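Local coordinates for protein Afp3 (Serratia entomophila, PDB 6RBN) that probably forms part of the contractile sheath around the inner tube of the anti-feeding prophage, a phage-tail-like injection system, seen here in its extended state, at residues D354-D359 and D385-R390; S25-P30 and K280-R285; G286-P291 and W392-L397. All blocks are in the same frame, centred on the assembly; numbering follows the deposited sequence.

Contact 1 of 3, residues D354-D359 and D385-R390; sequences DAAERD and DNYLYR
Ala355 meets Tyr387 from across the gap between two helices, its carbonyl O lying 3.8 Å from Tyr387 OH. That carbonyl is already used inside its own helix, where it accepts the backbone N-H of Asp359. One residue further on, Ala356 sets its methyl beside the ring. Its CB rests 4.1 Å from Tyr387 CE2, an apolar touch at one flank of the ring, while its carbonyl O approaches the same ring obliquely. The next residue to matter is Asp359, one helical turn after Ala355. Its CB bond is directed at the opposite helix, and CB itself stands 3.5 Å from Tyr387 CZ, on the CE1 side of the ring. The carboxylate reaches the phenolic oxygen, with Asp359 OD2 2.9 Å from Tyr387 OH. Carboxylate and ring planes are 74° apart, so the two flat groups do not stack. Tyr387 can span the distance because CG is anti to the backbone N (chi1 179°), which sends the ring out from its helix to the other one.

The single long side chain thus bridges two segments whose axes stay 11.3 Å apart and run roughly antiparallel, at 147°. Only 151 Å² is buried between them. Helices 347-364 and 374-392, which carry the segments, both belong to the sheath C-terminal domain. Beneath the pair lie its strands: Ala356 packs on Met432 and Leu388 on Val430 and Met432 of strand 425-432, with Leu388 also reaching Tyr406 and Val408 of strand 406-409. Helix 374-392 also meets the tube protein, Asn386 packing on Asp93 and Arg390 on Asn114 of an Afp1 chain.

Contact 2 of 3, residues S25-P30 and K280-R285; sequences SATAVP and KTDGER
Thr27 and Asp282 make a small polar contact that ties a loop near the N-terminus to the last turn of helix 271-284, which belongs to the subtilisin-like part of the sheath protein. One hydrogen bond carries it: Thr27 OG1 donates to Asp282 OD2 over 3.0 Å. The hydroxyl comes from above the carboxylate, 45° out of its plane, and the two side chains cross at a slant. With chi1 at 61°, Thr27 holds OG1 between its backbone N and carbonyl carbon, on the side that faces the helix. Asp282 answers from the helix with a CB bond directed at the loop, and its CB also comes within 3.3 Å of Thr27 OG1. Next along the loop, the methyl of Ala28 adds a slight touch, CB standing 4.2 Å from Asp282 OD2. The backbones keep their distance, with CA of Thr27 and CA of Asp282 7.2 Å apart, and only 110 Å² is buried.

The hydroxyl is not the strongest partner of the carboxylate. Asp282 OD2 also forms a salt bridge with Arg351 of helix 347-364, so one oxygen is gripped by two donors; the positive charge would be expected to favour the ionised acid. Arg351 NH2 gives a weak hydrogen bond to Thr27 O as well, which joins loop, helix 271-284 and helix 347-364 through a few polar atoms. Thr154 OG1 also bonds to Thr27 O, and the backbone of Val29 pairs with Thr154 and Leu155 just ahead of strand 31-34.

Contact 3 of 3, residues G286-P291 and W392-L397; sequences GVWKAP and WQQGAL
Trp288 and Ala396 form the heart of this contact, by packing over the indole. Ala396 CA sits above the five-membered ring, 3.8 Å from its centroid and 14° off the normal, a CH-pi contact over the face. The methyl beside it covers the six-membered part, with Ala396 CB 3.6 Å from Trp288 CE3. Gly286 CA, of the tryptophan's own loop, lies against the opposite face, so the indole is layered between two backbone segments. Trp288 takes chi1 58°, which folds its ring back over that glycine.

A second group of contacts is made by polar groups that pack without hydrogen bonding to the indole. The carbonyl O of Gly395 lies over the same face as Ala396, 3.7 Å from Trp288 NE1. Gln394 O approaches Trp288 CZ2 obliquely at 3.6 Å. The extended Gln394 side chain brings NE2 to 3.9 Å from Trp288 CH2, its amide plane tilted 30° from the ring.

The backbone supplies the rest. A type I turn from Gly286 to Lys289 presents the tryptophan, and one from Trp392 to Gly395 presents its partners. Gly395, with positive phi, is the C-prime residue of a Schellman motif that ends helix 374-392, with Ala396 N directed to Leu391 O; Trp288 of the subtilisin-like part packs on this helix end of the C-terminal domain.

Overall arrangement
Along the chain, contact 2 closes before the other two open, whereas contact 1 is nested inside the loop closed by contact 3. Centres lie 12 Å apart for contacts 1 and 3 and for contacts 2 and 3, against 16 Å for contacts 1 and 2, so contact 3 joins the others. Its segment 286-291 follows just after helix 271-284, which carries one side of contact 2, and Val287 packs on Thr27 and Asp282 there. Towards contact 1, Val287 CG2 meets Ala355 CB and Leu397 touches Leu388. Helix 347-364 links all three sites, through Arg351, Leu352 and Ala355. Together they join the N-terminal loop, subtilisin-like part and C-terminal domain of one sheath subunit.

Contact 1 of 3, residues D354-D359 and D385-R390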
ATOM      1  N   ASP D 354     -18.372  56.629   0.984  1.00 75.34           N
ATOM      2  CA  ASP D 354     -17.378  57.301   1.813  1.00 75.34           C
ATOM      3  C   ASP D 354     -16.673  56.328   2.747  1.00 75.34           C
ATOM      4  O   ASP D 354     -15.488  56.509   3.045  1.00 75.34           O
ATOM      5  CB  ASP D 354     -18.018  58.424   2.625  1.00 75.34           C
ATOM      6  CG  ASP D 354     -18.436  59.598   1.770  1.00 75.34           C
ATOM      7  OD1 ASP D 354     -17.831  59.797   0.695  1.00 75.34           O
ATOM      8  OD2 ASP D 354     -19.354  60.334   2.178  1.00 75.34           O
ATOM      9  N   ALA D 355     -17.373  55.291   3.208  1.00 73.15           N
ATOM     10  CA  ALA D 355     -16.759  54.320   4.104  1.00 73.15           C
ATOM     11  C   ALA D 355     -15.926  53.296   3.354  1.00 73.15           C
ATOM     12  O   ALA D 355     -14.945  52.785   3.902  1.00 73.15           O
ATOM     13  CB  ALA D 355     -17.827  53.607   4.929  1.00 73.15           C
ATOM     14  N   ALA D 356     -16.300  52.974   2.117  1.00 72.35           N
ATOM     15  CA  ALA D 356     -15.509  52.028   1.340  1.00 72.35           C
ATOM     16  C   ALA D 356     -14.225  52.670   0.843  1.00 72.35           C
ATOM     17  O   ALA D 356     -13.177  52.021   0.810  1.00 72.35           O
ATOM     18  CB  ALA D 356     -16.328  51.489   0.173  1.00 72.35           C
ATOM     19  N   GLU D 357     -14.283  53.946   0.457  1.00 74.07           N
ATOM     20  CA  GLU D 357     -13.079  54.662   0.052  1.00 74.07           C
ATOM     21  C   GLU D 357     -12.144  54.891   1.232  1.00 74.07           C
ATOM     22  O   GLU D 357     -10.929  54.993   1.054  1.00 74.07           O
ATOM     23  CB  GLU D 357     -13.453  55.992  -0.593  1.00 74.07           C
ATOM     24  CG  GLU D 357     -14.073  55.878  -1.969  1.00 74.07           C
ATOM     25  CD  GLU D 357     -14.618  57.203  -2.463  1.00 74.07           C
ATOM     26  OE1 GLU D 357     -14.618  58.174  -1.679  1.00 74.07           O
ATOM     27  OE2 GLU D 357     -15.058  57.274  -3.627  1.00 74.07           O
ATOM     28  N   ARG D 358     -12.693  54.982   2.442  1.00 75.79           N
ATOM     29  CA  ARG D 358     -11.857  55.197   3.618  1.00 75.79           C
ATOM     30  C   ARG D 358     -11.139  53.918   4.026  1.00 75.79           C
ATOM     31  O   ARG D 358      -9.997  53.960   4.493  1.00 75.79           O
ATOM     32  CB  ARG D 358     -12.712  55.726   4.767  1.00 75.79           C
ATOM     33  CG  ARG D 358     -11.942  56.149   6.000  1.00 75.79           C
ATOM     34  CD  ARG D 358     -12.878  56.697   7.064  1.00 75.79           C
ATOM     35  NE  ARG D 358     -13.575  57.896   6.606  1.00 75.79           N
ATOM     36  CZ  ARG D 358     -14.887  57.969   6.409  1.00 75.79           C
ATOM     37  NH1 ARG D 358     -15.653  56.914   6.640  1.00 75.79           N
ATOM     38  NH2 ARG D 358     -15.433  59.100   5.991  1.00 75.79           N
ATOM     39  N   ASP D 359     -11.788  52.767   3.847  1.00 73.71           N
ATOM     40  CA  ASP D 359     -11.186  51.506   4.260  1.00 73.71           C
ATOM     41  C   ASP D 359     -10.255  50.934   3.202  1.00 73.71           C
ATOM     42  O   ASP D 359      -9.319  50.205   3.543  1.00 73.71           O
ATOM     43  CB  ASP D 359     -12.272  50.489   4.597  1.00 73.71           C
ATOM     44  CG  ASP D 359     -13.027  50.845   5.857  1.00 73.71           C
ATOM     45  OD1 ASP D 359     -12.432  51.495   6.739  1.00 73.71           O
ATOM     46  OD2 ASP D 359     -14.213  50.475   5.968  1.00 73.71           O
ATOM     47  N   ASP D 385     -10.052  43.715  -4.148  1.00 68.67           N
ATOM     48  CA  ASP D 385     -11.017  42.679  -4.501  1.00 68.67           C
ATOM     49  C   ASP D 385     -11.418  41.840  -3.297  1.00 68.67           C
ATOM     50  O   ASP D 385     -12.553  41.356  -3.234  1.00 68.67           O
ATOM     51  CB  ASP D 385     -10.437  41.787  -5.594  1.00 68.67           C
ATOM     52  CG  ASP D 385     -11.438  40.792  -6.133  1.00 68.67           C
ATOM     53  OD1 ASP D 385     -12.307  41.198  -6.930  1.00 68.67           O
ATOM     54  OD2 ASP D 385     -11.361  39.604  -5.759  1.00 68.67           O
ATOM     55  N   ASN D 386     -10.512  41.652  -2.337  1.00 68.00           N
ATOM     56  CA  ASN D 386     -10.883  40.952  -1.112  1.00 68.00           C
ATOM     57  C   ASN D 386     -11.777  41.807  -0.232  1.00 68.00           C
ATOM     58  O   ASN D 386     -12.615  41.272   0.502  1.00 68.00           O
ATOM     59  CB  ASN D 386      -9.642  40.533  -0.331  1.00 68.00           C
ATOM     60  CG  ASN D 386      -8.884  39.415  -0.996  1.00 68.00           C
ATOM     61  OD1 ASN D 386      -9.476  38.502  -1.568  1.00 68.00           O
ATOM     62  ND2 ASN D 386      -7.566  39.459  -0.901  1.00 68.00           N
ATOM     63  N   TYR D 387     -11.610  43.127  -0.278  1.00 68.58           N
ATOM     64  CA  TYR D 387     -12.460  44.004   0.515  1.00 68.58           C
ATOM     65  C   TYR D 387     -13.856  44.097  -0.080  1.00 68.58           C
ATOM     66  O   TYR D 387     -14.855  44.046   0.644  1.00 68.58           O
ATOM     67  CB  TYR D 387     -11.833  45.393   0.627  1.00 68.58           C
ATOM     68  CG  TYR D 387     -12.675  46.350   1.427  1.00 68.58           C
ATOM     69  CD1 TYR D 387     -12.733  46.260   2.808  1.00 68.58           C
ATOM     70  CD2 TYR D 387     -13.426  47.336   0.803  1.00 68.58           C
ATOM     71  CE1 TYR D 387     -13.510  47.124   3.544  1.00 68.58           C
ATOM     72  CE2 TYR D 387     -14.206  48.200   1.530  1.00 68.58           C
ATOM     73  CZ  TYR D 387     -14.243  48.090   2.899  1.00 68.58           C
ATOM     74  OH  TYR D 387     -15.019  48.953   3.631  1.00 68.58           O
ATOM     75  N   LEU D 388     -13.944  44.245  -1.402  1.00 66.88           N
ATOM     76  CA  LEU D 388     -15.241  44.396  -2.046  1.00 66.88           C
ATOM     77  C   LEU D 388     -16.024  43.097  -2.084  1.00 66.88           C
ATOM     78  O   LEU D 388     -17.247  43.134  -2.235  1.00 66.88           O
ATOM     79  CB  LEU D 388     -15.069  44.928  -3.464  1.00 66.88           C
ATOM     80  CG  LEU D 388     -14.485  46.327  -3.599  1.00 66.88           C
ATOM     81  CD1 LEU D 388     -14.314  46.663  -5.057  1.00 66.88           C
ATOM     82  CD2 LEU D 388     -15.368  47.335  -2.913  1.00 66.88           C
ATOM     83  N   TYR D 389     -15.355  41.952  -1.966  1.00 69.74           N
ATOM     84  CA  TYR D 389     -16.085  40.696  -1.892  1.00 69.74           C
ATOM     85  C   TYR D 389     -16.771  40.533  -0.546  1.00 69.74           C
ATOM     86  O   TYR D 389     -17.898  40.033  -0.486  1.00 69.74           O
ATOM     87  CB  TYR D 389     -15.154  39.515  -2.148  1.00 69.74           C
ATOM     88  CG  TYR D 389     -15.866  38.184  -2.145  1.00 69.74           C
ATOM     89  CD1 TYR D 389     -16.618  37.779  -3.237  1.00 69.74           C
ATOM     90  CD2 TYR D 389     -15.793  37.338  -1.049  1.00 69.74           C
ATOM     91  CE1 TYR D 389     -17.272  36.568  -3.239  1.00 69.74           C
ATOM     92  CE2 TYR D 389     -16.452  36.134  -1.038  1.00 69.74           C
ATOM     93  CZ  TYR D 389     -17.185  35.751  -2.137  1.00 69.74           C
ATOM     94  OH  TYR D 389     -17.837  34.542  -2.128  1.00 69.74           O
ATOM     95  N   ARG D 390     -16.120  40.942   0.540  1.00 72.63           N
ATOM     96  CA  ARG D 390     -16.734  40.785   1.850  1.00 72.63           C
ATOM     97  C   ARG D 390     -17.677  41.926   2.202  1.00 72.63           C
ATOM     98  O   ARG D 390     -18.265  41.904   3.285  1.00 72.63           O
ATOM     99  CB  ARG D 390     -15.669  40.627   2.937  1.00 72.63           C
ATOM    100  CG  ARG D 390     -14.782  41.828   3.164  1.00 72.63           C
ATOM    101  CD  ARG D 390     -13.848  41.581   4.343  1.00 72.63           C
ATOM    102  NE  ARG D 390     -12.905  40.489   4.102  1.00 72.63           N
ATOM    103  CZ  ARG D 390     -11.682  40.650   3.604  1.00 72.63           C
ATOM    104  NH1 ARG D 390     -11.240  41.862   3.303  1.00 72.63           N
ATOM    105  NH2 ARG D 390     -10.895  39.598   3.419  1.00 72.63           N
TER

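Contact 2 of 3, residues S25-P30 and K280-R285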
ATOM      1  N   SER D  25     -17.558  52.135  17.348  1.00 95.00           N
ATOM      2  CA  SER D  25     -17.847  52.243  15.928  1.00 95.00           C
ATOM      3  C   SER D  25     -16.666  52.908  15.239  1.00 95.00           C
ATOM      4  O   SER D  25     -15.916  53.663  15.857  1.00 95.00           O
ATOM      5  CB  SER D  25     -19.131  53.037  15.669  1.00 95.00           C
ATOM      6  OG  SER D  25     -18.977  54.389  16.060  1.00 95.00           O
ATOM      7  N   ALA D  26     -16.513  52.615  13.950  1.00 90.98           N
ATOM      8  CA  ALA D  26     -15.426  53.168  13.162  1.00 90.98           C
ATOM      9  C   ALA D  26     -15.895  54.016  11.993  1.00 90.98           C
ATOM     10  O   ALA D  26     -15.057  54.634  11.325  1.00 90.98           O
ATOM     11  CB  ALA D  26     -14.523  52.045  12.631  1.00 90.98           C
ATOM     12  N   THR D  27     -17.196  54.067  11.722  1.00 87.24           N
ATOM     13  CA  THR D  27     -17.721  54.810  10.590  1.00 87.24           C
ATOM     14  C   THR D  27     -18.433  56.093  10.987  1.00 87.24           C
ATOM     15  O   THR D  27     -18.764  56.892  10.107  1.00 87.24           O
ATOM     16  CB  THR D  27     -18.687  53.933   9.787  1.00 87.24           C
ATOM     17  OG1 THR D  27     -19.781  53.544  10.622  1.00 87.24           O
ATOM     18  CG2 THR D  27     -17.980  52.689   9.287  1.00 87.24           C
ATOM     19  N   ALA D  28     -18.676  56.311  12.278  1.00 84.69           N
ATOM     20  CA  ALA D  28     -19.349  57.520  12.757  1.00 84.69           C
ATOM     21  C   ALA D  28     -18.543  58.051  13.938  1.00 84.69           C
ATOM     22  O   ALA D  28     -18.800  57.690  15.089  1.00 84.69           O
ATOM     23  CB  ALA D  28     -20.792  57.235  13.138  1.00 84.69           C
ATOM     24  N   VAL D  29     -17.565  58.898  13.646  1.00 81.57           N
ATOM     25  CA  VAL D  29     -16.760  59.567  14.656  1.00 81.57           C
ATOM     26  C   VAL D  29     -16.906  61.070  14.451  1.00 81.57           C
ATOM     27  O   VAL D  29     -16.302  61.646  13.544  1.00 81.57           O
ATOM     28  CB  VAL D  29     -15.283  59.136  14.584  1.00 81.57           C
ATOM     29  CG1 VAL D  29     -14.471  59.846  15.643  1.00 81.57           C
ATOM     30  CG2 VAL D  29     -15.146  57.633  14.734  1.00 81.57           C
ATOM     31  N   PRO D  30     -17.715  61.740  15.264  1.00 78.69           N
ATOM     32  CA  PRO D  30     -18.035  63.146  15.022  1.00 78.69           C
ATOM     33  C   PRO D  30     -17.079  64.118  15.711  1.00 78.69           C
ATOM     34  O   PRO D  30     -16.246  63.740  16.534  1.00 78.69           O
ATOM     35  CB  PRO D  30     -19.443  63.272  15.612  1.00 78.69           C
ATOM     36  CG  PRO D  30     -19.461  62.272  16.691  1.00 78.69           C
ATOM     37  CD  PRO D  30     -18.627  61.130  16.243  1.00 78.69           C
ATOM     38  N   LYS D 280     -25.298  53.943  16.097  1.00 78.80           N
ATOM     39  CA  LYS D 280     -26.150  52.823  16.474  1.00 78.80           C
ATOM     40  C   LYS D 280     -26.574  52.020  15.253  1.00 78.80           C
ATOM     41  O   LYS D 280     -26.614  50.788  15.294  1.00 78.80           O
ATOM     42  CB  LYS D 280     -27.373  53.332  17.231  1.00 78.80           C
ATOM     43  CG  LYS D 280     -28.270  52.241  17.764  1.00 78.80           C
ATOM     44  CD  LYS D 280     -29.532  52.816  18.367  1.00 78.80           C
ATOM     45  CE  LYS D 280     -29.260  53.455  19.706  1.00 78.80           C
ATOM     46  NZ  LYS D 280     -30.521  53.913  20.342  1.00 78.80           N
ATOM     47  N   THR D 281     -26.889  52.707  14.153  1.00 78.89           N
ATOM     48  CA  THR D 281     -27.368  52.027  12.954  1.00 78.89           C
ATOM     49  C   THR D 281     -26.234  51.291  12.251  1.00 78.89           C
ATOM     50  O   THR D 281     -26.412  50.167  11.769  1.00 78.89           O
ATOM     51  CB  THR D 281     -28.023  53.041  12.015  1.00 78.89           C
ATOM     52  OG1 THR D 281     -29.082  53.708  12.710  1.00 78.89           O
ATOM     53  CG2 THR D 281     -28.603  52.367  10.788  1.00 78.89           C
ATOM     54  N   ASP D 282     -25.051  51.907  12.199  1.00 80.72           N
ATOM     55  CA  ASP D 282     -23.923  51.294  11.504  1.00 80.72           C
ATOM     56  C   ASP D 282     -23.396  50.083  12.260  1.00 80.72           C
ATOM     57  O   ASP D 282     -22.911  49.125  11.650  1.00 80.72           O
ATOM     58  CB  ASP D 282     -22.809  52.319  11.300  1.00 80.72           C
ATOM     59  CG  ASP D 282     -23.229  53.461  10.406  1.00 80.72           C
ATOM     60  OD1 ASP D 282     -24.149  53.272   9.589  1.00 80.72           O
ATOM     61  OD2 ASP D 282     -22.643  54.557  10.522  1.00 80.72           O
ATOM     62  N   GLY D 283     -23.478  50.110  13.589  1.00 81.14           N
ATOM     63  CA  GLY D 283     -23.034  48.967  14.367  1.00 81.14           C
ATOM     64  C   GLY D 283     -23.982  47.788  14.267  1.00 81.14           C
ATOM     65  O   GLY D 283     -23.556  46.631  14.300  1.00 81.14           O
ATOM     66  N   GLU D 284     -25.277  48.063  14.135  1.00 82.27           N
ATOM     67  CA  GLU D 284     -26.291  47.021  14.113  1.00 82.27           C
ATOM     68  C   GLU D 284     -26.688  46.587  12.711  1.00 82.27           C
ATOM     69  O   GLU D 284     -27.072  45.430  12.525  1.00 82.27           O
ATOM     70  CB  GLU D 284     -27.544  47.492  14.859  1.00 82.27           C
ATOM     71  CG  GLU D 284     -27.336  47.704  16.344  1.00 82.27           C
ATOM     72  CD  GLU D 284     -28.577  48.234  17.030  1.00 82.27           C
ATOM     73  OE1 GLU D 284     -29.560  48.540  16.325  1.00 82.27           O
ATOM     74  OE2 GLU D 284     -28.568  48.354  18.273  1.00 82.27           O
ATOM     75  N   ARG D 285     -26.613  47.479  11.724  1.00 78.59           N
ATOM     76  CA  ARG D 285     -27.093  47.182  10.383  1.00 78.59           C
ATOM     77  C   ARG D 285     -26.097  47.479   9.276  1.00 78.59           C
ATOM     78  O   ARG D 285     -26.234  46.907   8.190  1.00 78.59           O
ATOM     79  CB  ARG D 285     -28.383  47.963  10.093  1.00 78.59           C
ATOM     80  CG  ARG D 285     -29.563  47.625  10.985  1.00 78.59           C
ATOM     81  CD  ARG D 285     -30.090  46.231  10.713  1.00 78.59           C
ATOM     82  NE  ARG D 285     -30.561  46.076   9.340  1.00 78.59           N
ATOM     83  CZ  ARG D 285     -31.786  46.385   8.930  1.00 78.59           C
ATOM     84  NH1 ARG D 285     -32.673  46.872   9.786  1.00 78.59           N
ATOM     85  NH2 ARG D 285     -32.126  46.209   7.661  1.00 78.59           N
TER

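Contact 3 of 3, residues G286-P291 and W392-L397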
ATOM      1  N   GLY D 286     -25.112  48.341   9.500  1.00 77.03           N
ATOM      2  CA  GLY D 286     -24.161  48.710   8.476  1.00 77.03           C
ATOM      3  C   GLY D 286     -24.435  50.093   7.908  1.00 77.03           C
ATOM      4  O   GLY D 286     -25.503  50.677   8.094  1.00 77.03           O
ATOM      5  N   VAL D 287     -23.442  50.621   7.188  1.00 75.57           N
ATOM      6  CA  VAL D 287     -23.558  51.959   6.621  1.00 75.57           C
ATOM      7  C   VAL D 287     -24.471  51.992   5.408  1.00 75.57           C
ATOM      8  O   VAL D 287     -24.918  53.070   5.005  1.00 75.57           O
ATOM      9  CB  VAL D 287     -22.175  52.518   6.254  1.00 75.57           C
ATOM     10  CG1 VAL D 287     -21.345  52.686   7.491  1.00 75.57           C
ATOM     11  CG2 VAL D 287     -21.475  51.594   5.283  1.00 75.57           C
ATOM     12  N   TRP D 288     -24.767  50.843   4.813  1.00 73.57           N
ATOM     13  CA  TRP D 288     -25.656  50.774   3.664  1.00 73.57           C
ATOM     14  C   TRP D 288     -27.126  50.792   4.052  1.00 73.57           C
ATOM     15  O   TRP D 288     -27.982  50.818   3.164  1.00 73.57           O
ATOM     16  CB  TRP D 288     -25.333  49.522   2.851  1.00 73.57           C
ATOM     17  CG  TRP D 288     -25.440  48.253   3.628  1.00 73.57           C
ATOM     18  CD1 TRP D 288     -26.532  47.453   3.738  1.00 73.57           C
ATOM     19  CD2 TRP D 288     -24.412  47.643   4.414  1.00 73.57           C
ATOM     20  NE1 TRP D 288     -26.250  46.375   4.537  1.00 73.57           N
ATOM     21  CE2 TRP D 288     -24.953  46.470   4.967  1.00 73.57           C
ATOM     22  CE3 TRP D 288     -23.088  47.976   4.707  1.00 73.57           C
ATOM     23  CZ2 TRP D 288     -24.219  45.627   5.790  1.00 73.57           C
ATOM     24  CZ3 TRP D 288     -22.361  47.138   5.520  1.00 73.57           C
ATOM     25  CH2 TRP D 288     -22.927  45.980   6.054  1.00 73.57           C
ATOM     26  N   LYS D 289     -27.431  50.781   5.344  1.00 75.41           N
ATOM     27  CA  LYS D 289     -28.796  50.886   5.832  1.00 75.41           C
ATOM     28  C   LYS D 289     -29.148  52.347   6.079  1.00 75.41           C
ATOM     29  O   LYS D 289     -28.341  53.105   6.622  1.00 75.41           O
ATOM     30  CB  LYS D 289     -28.957  50.070   7.117  1.00 75.41           C
ATOM     31  CG  LYS D 289     -30.304  50.193   7.804  1.00 75.41           C
ATOM     32  CD  LYS D 289     -31.420  49.626   6.959  1.00 75.41           C
ATOM     33  CE  LYS D 289     -32.729  49.639   7.721  1.00 75.41           C
ATOM     34  NZ  LYS D 289     -33.186  51.026   7.999  1.00 75.41           N
ATOM     35  N   ALA D 290     -30.347  52.735   5.664  1.00 74.49           N
ATOM     36  CA  ALA D 290     -30.814  54.100   5.863  1.00 74.49           C
ATOM     37  C   ALA D 290     -31.066  54.369   7.340  1.00 74.49           C
ATOM     38  O   ALA D 290     -31.850  53.646   7.966  1.00 74.49           O
ATOM     39  CB  ALA D 290     -32.082  54.346   5.058  1.00 74.49           C
ATOM     40  N   PRO D 291     -30.436  55.375   7.932  1.00 71.64           N
ATOM     41  CA  PRO D 291     -30.630  55.681   9.366  1.00 71.64           C
ATOM     42  C   PRO D 291     -31.888  56.504   9.618  1.00 71.64           C
ATOM     43  O   PRO D 291     -31.850  57.645  10.083  1.00 71.64           O
ATOM     44  CB  PRO D 291     -29.352  56.450   9.706  1.00 71.64           C
ATOM     45  CG  PRO D 291     -28.998  57.119   8.433  1.00 71.64           C
ATOM     46  CD  PRO D 291     -29.385  56.207   7.328  1.00 71.64           C
ATOM     47  N   TRP D 392     -19.939  42.533  -0.426  1.00 71.80           N
ATOM     48  CA  TRP D 392     -21.029  41.939  -1.191  1.00 71.80           C
ATOM     49  C   TRP D 392     -21.671  40.778  -0.446  1.00 71.80           C
ATOM     50  O   TRP D 392     -22.893  40.604  -0.496  1.00 71.80           O
ATOM     51  CB  TRP D 392     -20.523  41.468  -2.548  1.00 71.80           C
ATOM     52  CG  TRP D 392     -21.579  40.793  -3.340  1.00 71.80           C
ATOM     53  CD1 TRP D 392     -22.689  41.363  -3.875  1.00 71.80           C
ATOM     54  CD2 TRP D 392     -21.652  39.402  -3.652  1.00 71.80           C
ATOM     55  NE1 TRP D 392     -23.440  40.419  -4.526  1.00 71.80           N
ATOM     56  CE2 TRP D 392     -22.824  39.204  -4.400  1.00 71.80           C
ATOM     57  CE3 TRP D 392     -20.833  38.306  -3.378  1.00 71.80           C
ATOM     58  CZ2 TRP D 392     -23.198  37.956  -4.878  1.00 71.80           C
ATOM     59  CZ3 TRP D 392     -21.206  37.069  -3.855  1.00 71.80           C
ATOM     60  CH2 TRP D 392     -22.378  36.903  -4.596  1.00 71.80           C
ATOM     61  N   GLN D 393     -20.875  39.980   0.257  1.00 73.83           N
ATOM     62  CA  GLN D 393     -21.436  38.811   0.916  1.00 73.83           C
ATOM     63  C   GLN D 393     -22.032  39.125   2.277  1.00 73.83           C
ATOM     64  O   GLN D 393     -22.546  38.214   2.931  1.00 73.83           O
ATOM     65  CB  GLN D 393     -20.385  37.710   1.054  1.00 73.83           C
ATOM     66  CG  GLN D 393     -19.273  38.017   2.013  1.00 73.83           C
ATOM     67  CD  GLN D 393     -18.289  36.877   2.108  1.00 73.83           C
ATOM     68  OE1 GLN D 393     -18.474  35.837   1.481  1.00 73.83           O
ATOM     69  NE2 GLN D 393     -17.242  37.061   2.902  1.00 73.83           N
ATOM     70  N   GLN D 394     -21.987  40.378   2.724  1.00 72.44           N
ATOM     71  CA  GLN D 394     -22.736  40.789   3.900  1.00 72.44           C
ATOM     72  C   GLN D 394     -23.870  41.745   3.554  1.00 72.44           C
ATOM     73  O   GLN D 394     -24.471  42.333   4.456  1.00 72.44           O
ATOM     74  CB  GLN D 394     -21.807  41.405   4.946  1.00 72.44           C
ATOM     75  CG  GLN D 394     -21.169  42.710   4.563  1.00 72.44           C
ATOM     76  CD  GLN D 394     -20.156  43.158   5.595  1.00 72.44           C
ATOM     77  OE1 GLN D 394     -19.964  42.495   6.612  1.00 72.44           O
ATOM     78  NE2 GLN D 394     -19.502  44.281   5.339  1.00 72.44           N
ATOM     79  N   GLY D 395     -24.180  41.906   2.272  1.00 70.03           N
ATOM     80  CA  GLY D 395     -25.372  42.601   1.846  1.00 70.03           C
ATOM     81  C   GLY D 395     -25.211  44.058   1.477  1.00 70.03           C
ATOM     82  O   GLY D 395     -26.220  44.727   1.242  1.00 70.03           O
ATOM     83  N   ALA D 396     -23.983  44.571   1.415  1.00 70.37           N
ATOM     84  CA  ALA D 396     -23.791  45.994   1.161  1.00 70.37           C
ATOM     85  C   ALA D 396     -24.037  46.351  -0.296  1.00 70.37           C
ATOM     86  O   ALA D 396     -24.667  47.372  -0.588  1.00 70.37           O
ATOM     87  CB  ALA D 396     -22.380  46.418   1.564  1.00 70.37           C
ATOM     88  N   LEU D 397     -23.550  45.534  -1.219  1.00 69.81           N
ATOM     89  CA  LEU D 397     -23.607  45.856  -2.633  1.00 69.81           C
ATOM     90  C   LEU D 397     -24.797  45.176  -3.288  1.00 69.81           C
ATOM     91  O   LEU D 397     -25.191  44.069  -2.916  1.00 69.81           O
ATOM     92  CB  LEU D 397     -22.311  45.441  -3.324  1.00 69.81           C
ATOM     93  CG  LEU D 397     -21.078  46.171  -2.796  1.00 69.81           C
ATOM     94  CD1 LEU D 397     -19.821  45.637  -3.445  1.00 69.81           C
ATOM     95  CD2 LEU D 397     -21.206  47.659  -3.019  1.00 69.81           C
TER